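Local coordinates for periplasmic binding protein (Thermotoga lettingae TMO, PDB 4RY8) that binds 5-methylthioribose in the cleft between its two lobes and probably delivers it to a membrane transporter for uptake, at residues T180-M192 with W205-A219. Residues are numbered along the deposited sequence; the frame is centred on the assembly and turned at random.
Sequences TAADTQTRMEAAM and WDEFAKGAVRAIMQA. With SR1 (5-S-methyl-5-thio-alpha-D-ribofuranose), chain G.
Gly211 packs directly against Ala181 and Gln185 where helices 180-192 and 206-219 cross at -45° with axes only 7.0 Å apart. A glycine suits this point because any beta carbon would run into the other helix's backbone. Its absence permits CA-H...O contacts: Gly211 CA lies 3.1 Å from Ala181 O, and Ala181 CA 3.2 Å from Glu207 O. Knobs-into-holes packing extends the seam, Ala181 sitting among Glu207, Lys210, Gly211 and Arg214, and Ala215 among Gln185, Met188, Glu189 and Met192. Gln185 is a third knob, among Gly211, Arg214, Ala215 and Gln218; with CG anti to the backbone N (chi1 -173°), its extended chain crosses Arg214 at about a right angle, OE1 by Arg214 CB.

Flexible thioethers fill the apolar far end. Met188 CB meets Ala215 CB at 3.6 Å, and with chi2 bent to 73° its CE reaches Ile216 CD1; Met192 lays CE against Ala215 O and Ala219 CB.

Two waters bridge the seam. One accepts from Ala181 N and donates to Glu207 OE1, whose carboxylate also holds Lys210 in a salt bridge through OE2; another donates to Gln185 OE1 and accepts from Arg214 NH1.

At the ligand end, Thr180 CG2 touches Phe208 CD1 at 3.5 Å and Trp205 CZ3 at 3.6 Å, while Thr180 OG1 is hydrogen-bonded to Glu26 OE2. The Trp205 indole is sandwiched, Glu207 CB over the centre of one face and methylthioribose C5 3.6 Å above the opposite one, offset toward its rim. Were Trp205 an alanine, the sugar would probably lose this flat wall and a gap open beside Thr180.

The chemistry implies a close backbone-to-backbone seam, hydrated along one margin, while the start of helix 206-219, with Trp205 at its N-cap position, presents an aromatic face to the ligand.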
loop_
_atom_site.group_PDB
_atom_site.type_symbol
_atom_site.label_atom_id
_atom_site.label_comp_id
_atom_site.label_asym_id
_atom_site.label_seq_id
_atom_site.Cartn_x
_atom_site.Cartn_y
_atom_site.Cartn_z
ATOM N N THR C 180 4.255 -25.420 -12.921
ATOM C CA THR C 180 5.057 -24.335 -12.386
ATOM C C THR C 180 5.666 -24.662 -11.035
ATOM O O THR C 180 6.839 -24.377 -10.826
ATOM C CB THR C 180 4.225 -23.027 -12.339
ATOM O OG1 THR C 180 3.979 -22.541 -13.678
ATOM C CG2 THR C 180 4.931 -21.971 -11.545
ATOM N N ALA C 181 4.887 -25.222 -10.101
ATOM C CA ALA C 181 5.410 -25.594 -8.790
ATOM C C ALA C 181 6.578 -26.555 -8.900
ATOM O O ALA C 181 7.630 -26.297 -8.311
ATOM C CB ALA C 181 4.292 -26.222 -7.900
ATOM N N ALA C 182 6.389 -27.660 -9.650
ATOM C CA ALA C 182 7.452 -28.647 -9.929
ATOM C C ALA C 182 8.656 -28.038 -10.672
ATOM O O ALA C 182 9.830 -28.354 -10.370
ATOM C CB ALA C 182 6.895 -29.844 -10.715
ATOM N N ASP C 183 8.396 -27.175 -11.639
ATOM C CA ASP C 183 9.533 -26.548 -12.333
ATOM C C ASP C 183 10.272 -25.537 -11.439
ATOM O O ASP C 183 11.499 -25.432 -11.490
ATOM C CB ASP C 183 9.090 -25.940 -13.674
ATOM C CG ASP C 183 8.553 -27.012 -14.658
ATOM O OD1 ASP C 183 9.017 -28.194 -14.620
ATOM O OD2 ASP C 183 7.658 -26.652 -15.465
ATOM N N THR C 184 9.542 -24.841 -10.580
ATOM C CA THR C 184 10.156 -23.894 -9.626
ATOM C C THR C 184 10.959 -24.637 -8.541
ATOM O O THR C 184 11.931 -24.130 -8.026
ATOM C CB THR C 184 9.105 -23.019 -8.928
ATOM O OG1 THR C 184 8.192 -22.462 -9.887
ATOM C CG2 THR C 184 9.768 -21.891 -8.165
ATOM N N GLN C 185 10.560 -25.853 -8.198
ATOM C CA GLN C 185 11.354 -26.614 -7.251
ATOM C C GLN C 185 12.750 -26.871 -7.843
ATOM O O GLN C 185 13.772 -26.719 -7.184
ATOM C CB GLN C 185 10.683 -27.930 -6.924
ATOM C CG GLN C 185 11.429 -28.653 -5.816
ATOM C CD GLN C 185 10.682 -29.821 -5.262
ATOM O OE1 GLN C 185 9.475 -29.931 -5.417
ATOM N NE2 GLN C 185 11.402 -30.707 -4.632
ATOM N N THR C 186 12.762 -27.284 -9.093
ATOM C CA THR C 186 14.008 -27.641 -9.760
ATOM C C THR C 186 14.914 -26.415 -9.788
ATOM O O THR C 186 16.081 -26.496 -9.441
ATOM C CB THR C 186 13.735 -28.140 -11.173
ATOM O OG1 THR C 186 12.985 -29.345 -11.079
ATOM C CG2 THR C 186 15.054 -28.450 -11.915
ATOM N N ARG C 187 14.362 -25.294 -10.224
ATOM C CA ARG C 187 15.101 -24.033 -10.288
ATOM C C ARG C 187 15.634 -23.625 -8.928
ATOM O O ARG C 187 16.740 -23.143 -8.825
ATOM C CB ARG C 187 14.203 -22.908 -10.825
ATOM C CG ARG C 187 13.792 -23.016 -12.279
ATOM C CD ARG C 187 12.451 -22.292 -12.513
ATOM N NE ARG C 187 12.401 -21.782 -13.884
ATOM C CZ ARG C 187 12.248 -22.533 -14.977
ATOM N NH1 ARG C 187 12.069 -23.849 -14.892
ATOM N NH2 ARG C 187 12.252 -21.951 -16.178
ATOM N N MET C 188 14.818 -23.780 -7.887
ATOM C CA MET C 188 15.214 -23.365 -6.569
ATOM C C MET C 188 16.409 -24.192 -6.067
ATOM O O MET C 188 17.314 -23.604 -5.449
ATOM C CB MET C 188 14.022 -23.378 -5.607
ATOM C CG MET C 188 14.339 -22.876 -4.213
ATOM S SD MET C 188 14.603 -21.103 -4.016
ATOM C CE MET C 188 15.282 -21.050 -2.368
ATOM N N GLU C 189 16.436 -25.505 -6.370
ATOM C CA GLU C 189 17.567 -26.393 -6.032
ATOM C C GLU C 189 18.855 -25.821 -6.582
ATOM O O GLU C 189 19.868 -25.736 -5.859
ATOM C CB GLU C 189 17.419 -27.789 -6.637
ATOM C CG GLU C 189 16.380 -28.714 -6.030
ATOM C CD GLU C 189 16.087 -29.894 -6.959
ATOM O OE1 GLU C 189 16.982 -30.324 -7.735
ATOM O OE2 GLU C 189 14.954 -30.395 -6.938
ATOM N N ALA C 190 18.807 -25.406 -7.856
ATOM C CA ALA C 190 19.994 -24.816 -8.519
ATOM C C ALA C 190 20.352 -23.442 -7.962
ATOM O O ALA C 190 21.539 -23.165 -7.766
ATOM C CB ALA C 190 19.799 -24.747 -10.047
ATOM N N ALA C 191 19.347 -22.586 -7.720
ATOM C CA ALA C 191 19.543 -21.244 -7.161
ATOM C C ALA C 191 20.211 -21.240 -5.768
ATOM O O ALA C 191 21.052 -20.395 -5.500
ATOM C CB ALA C 191 18.225 -20.465 -7.110
ATOM N N MET C 192 19.844 -22.188 -4.907
ATOM C CA MET C 192 20.462 -22.321 -3.596
ATOM C C MET C 192 21.941 -22.701 -3.717
ATOM O O MET C 192 22.764 -22.271 -2.893
ATOM C CB MET C 192 19.726 -23.377 -2.732
ATOM C CG MET C 192 18.347 -22.984 -2.260
ATOM S SD MET C 192 17.614 -24.169 -1.045
ATOM C CE MET C 192 17.117 -25.479 -2.111
ATOM N N TRP C 205 3.558 -15.653 -6.714
ATOM C CA TRP C 205 2.341 -16.491 -6.949
ATOM C C TRP C 205 2.457 -17.720 -6.044
ATOM O O TRP C 205 3.568 -18.205 -5.900
ATOM C CB TRP C 205 2.304 -16.857 -8.462
ATOM C CG TRP C 205 1.268 -17.850 -8.907
ATOM C CD1 TRP C 205 0.052 -18.114 -8.335
ATOM C CD2 TRP C 205 1.349 -18.666 -10.048
ATOM N NE1 TRP C 205 -0.614 -19.065 -9.045
ATOM C CE2 TRP C 205 0.165 -19.428 -10.112
ATOM C CE3 TRP C 205 2.324 -18.848 -11.029
ATOM C CZ2 TRP C 205 -0.064 -20.361 -11.118
ATOM C CZ3 TRP C 205 2.102 -19.765 -12.011
ATOM C CH2 TRP C 205 0.927 -20.497 -12.076
ATOM N N ASP C 206 1.380 -18.235 -5.388
ATOM C CA ASP C 206 1.573 -19.366 -4.511
ATOM C C ASP C 206 2.146 -20.624 -5.176
ATOM O O ASP C 206 2.786 -21.420 -4.505
ATOM C CB ASP C 206 0.325 -19.719 -3.597
ATOM C CG ASP C 206 -0.930 -20.116 -4.387
ATOM O OD1 ASP C 206 -0.955 -20.067 -5.631
ATOM O OD2 ASP C 206 -1.948 -20.520 -3.733
ATOM N N GLU C 207 1.960 -20.810 -6.480
ATOM C CA GLU C 207 2.578 -21.945 -7.191
ATOM C C GLU C 207 4.120 -21.848 -7.258
ATOM O O GLU C 207 4.828 -22.868 -7.146
ATOM C CB GLU C 207 1.970 -22.106 -8.588
ATOM C CG GLU C 207 0.513 -22.531 -8.568
ATOM C CD GLU C 207 0.294 -23.874 -7.899
ATOM O OE1 GLU C 207 0.975 -24.871 -8.244
ATOM O OE2 GLU C 207 -0.586 -23.952 -7.027
ATOM N N PHE C 208 4.633 -20.640 -7.369
ATOM C CA PHE C 208 6.077 -20.414 -7.299
ATOM C C PHE C 208 6.534 -20.736 -5.855
ATOM O O PHE C 208 7.508 -21.442 -5.623
ATOM C CB PHE C 208 6.422 -18.948 -7.553
ATOM C CG PHE C 208 6.268 -18.456 -8.987
ATOM C CD1 PHE C 208 6.570 -19.238 -10.110
ATOM C CD2 PHE C 208 5.956 -17.129 -9.184
ATOM C CE1 PHE C 208 6.430 -18.694 -11.373
ATOM C CE2 PHE C 208 5.838 -16.586 -10.445
ATOM C CZ PHE C 208 6.091 -17.370 -11.534
ATOM N N ALA C 209 5.810 -20.206 -4.880
ATOM C CA ALA C 209 6.155 -20.415 -3.458
ATOM C C ALA C 209 6.224 -21.908 -3.094
ATOM O O ALA C 209 7.158 -22.346 -2.451
ATOM C CB ALA C 209 5.151 -19.687 -2.555
ATOM N N LYS C 210 5.244 -22.687 -3.543
ATOM C CA LYS C 210 5.137 -24.109 -3.208
ATOM C C LYS C 210 6.357 -24.840 -3.693
ATOM O O LYS C 210 6.954 -25.605 -2.986
ATOM C CB LYS C 210 3.872 -24.716 -3.835
ATOM C CG LYS C 210 2.594 -23.946 -3.514
ATOM C CD LYS C 210 1.629 -24.656 -2.615
ATOM C CE LYS C 210 0.742 -25.597 -3.396
ATOM N NZ LYS C 210 -0.040 -25.008 -4.519
ATOM N N GLY C 211 6.771 -24.559 -4.921
ATOM C CA GLY C 211 8.008 -25.138 -5.420
ATOM C C GLY C 211 9.210 -24.795 -4.610
ATOM O O GLY C 211 10.029 -25.679 -4.308
ATOM N N ALA C 212 9.328 -23.524 -4.247
ATOM C CA ALA C 212 10.470 -23.016 -3.487
ATOM C C ALA C 212 10.572 -23.654 -2.108
ATOM O O ALA C 212 11.652 -24.088 -1.693
ATOM C CB ALA C 212 10.393 -21.508 -3.355
ATOM N N VAL C 213 9.430 -23.760 -1.434
ATOM C CA VAL C 213 9.380 -24.358 -0.096
ATOM C C VAL C 213 9.725 -25.820 -0.110
ATOM O O VAL C 213 10.439 -26.294 0.776
ATOM C CB VAL C 213 7.972 -24.156 0.526
ATOM C CG1 VAL C 213 7.825 -24.896 1.856
ATOM C CG2 VAL C 213 7.709 -22.669 0.730
ATOM N N ARG C 214 9.213 -26.572 -1.093
ATOM C CA ARG C 214 9.526 -27.971 -1.184
ATOM C C ARG C 214 11.021 -28.175 -1.471
ATOM O O ARG C 214 11.623 -29.057 -0.931
ATOM C CB ARG C 214 8.684 -28.648 -2.247
ATOM C CG ARG C 214 7.213 -28.616 -1.994
ATOM C CD ARG C 214 6.469 -29.222 -3.148
ATOM N NE ARG C 214 5.044 -29.086 -2.894
ATOM C CZ ARG C 214 4.127 -28.755 -3.795
ATOM N NH1 ARG C 214 4.453 -28.493 -5.068
ATOM N NH2 ARG C 214 2.860 -28.660 -3.400
ATOM N N ALA C 215 11.607 -27.335 -2.323
ATOM C CA ALA C 215 13.041 -27.397 -2.571
ATOM C C ALA C 215 13.839 -27.213 -1.272
ATOM O O ALA C 215 14.760 -27.977 -0.979
ATOM C CB ALA C 215 13.438 -26.339 -3.590
ATOM N N ILE C 216 13.445 -26.204 -0.502
ATOM C CA ILE C 216 14.052 -25.888 0.802
ATOM C C ILE C 216 13.935 -27.064 1.794
ATOM O O ILE C 216 14.905 -27.442 2.472
ATOM C CB ILE C 216 13.435 -24.603 1.415
ATOM C CG1 ILE C 216 13.920 -23.396 0.620
ATOM C CG2 ILE C 216 13.840 -24.448 2.883
ATOM C CD1 ILE C 216 13.038 -22.192 0.747
ATOM N N MET C 217 12.758 -27.660 1.867
ATOM C CA MET C 217 12.560 -28.701 2.851
ATOM C C MET C 217 13.323 -29.958 2.426
ATOM O O MET C 217 13.937 -30.621 3.259
ATOM C CB MET C 217 11.079 -28.951 3.062
ATOM C CG MET C 217 10.388 -27.734 3.678
ATOM S SD MET C 217 8.648 -28.015 4.053
ATOM C CE MET C 217 8.008 -28.672 2.531
ATOM N N GLN C 218 13.330 -30.267 1.130
ATOM C CA GLN C 218 14.031 -31.445 0.668
ATOM C C GLN C 218 15.521 -31.322 0.978
ATOM O O GLN C 218 16.151 -32.283 1.380
ATOM C CB GLN C 218 13.815 -31.662 -0.822
ATOM C CG GLN C 218 14.654 -32.823 -1.348
ATOM C CD GLN C 218 14.452 -33.106 -2.809
ATOM O OE1 GLN C 218 13.404 -32.814 -3.366
ATOM N NE2 GLN C 218 15.461 -33.690 -3.437
ATOM N N ALA C 219 16.076 -30.129 0.779
ATOM C CA ALA C 219 17.479 -29.891 1.081
ATOM C C ALA C 219 17.769 -29.890 2.576
ATOM O O ALA C 219 18.921 -29.988 2.959
ATOM C CB ALA C 219 17.969 -28.611 0.447
HETATM C CS SR1 G . 0.421 -16.373 -13.612
HETATM S S SR1 G . -0.355 -14.944 -12.892
HETATM C C5 SR1 G . -0.614 -15.715 -11.275
HETATM C C4 SR1 G . -1.305 -14.757 -10.308
HETATM O O4 SR1 G . -2.504 -14.392 -10.910
HETATM C C1 SR1 G . -3.587 -14.367 -9.959
HETATM O O1 SR1 G . -4.033 -13.056 -9.875
HETATM C C2 SR1 G . -3.083 -14.843 -8.605
HETATM O O2 SR1 G . -3.053 -13.873 -7.523
HETATM C C3 SR1 G . -1.694 -15.338 -8.954
HETATM O O3 SR1 G . -0.759 -14.955 -7.954
HETATM O O HOH W 1 2.088 -25.746 -10.420
HETATM O O HOH W 2 7.142 -28.643 -6.598
#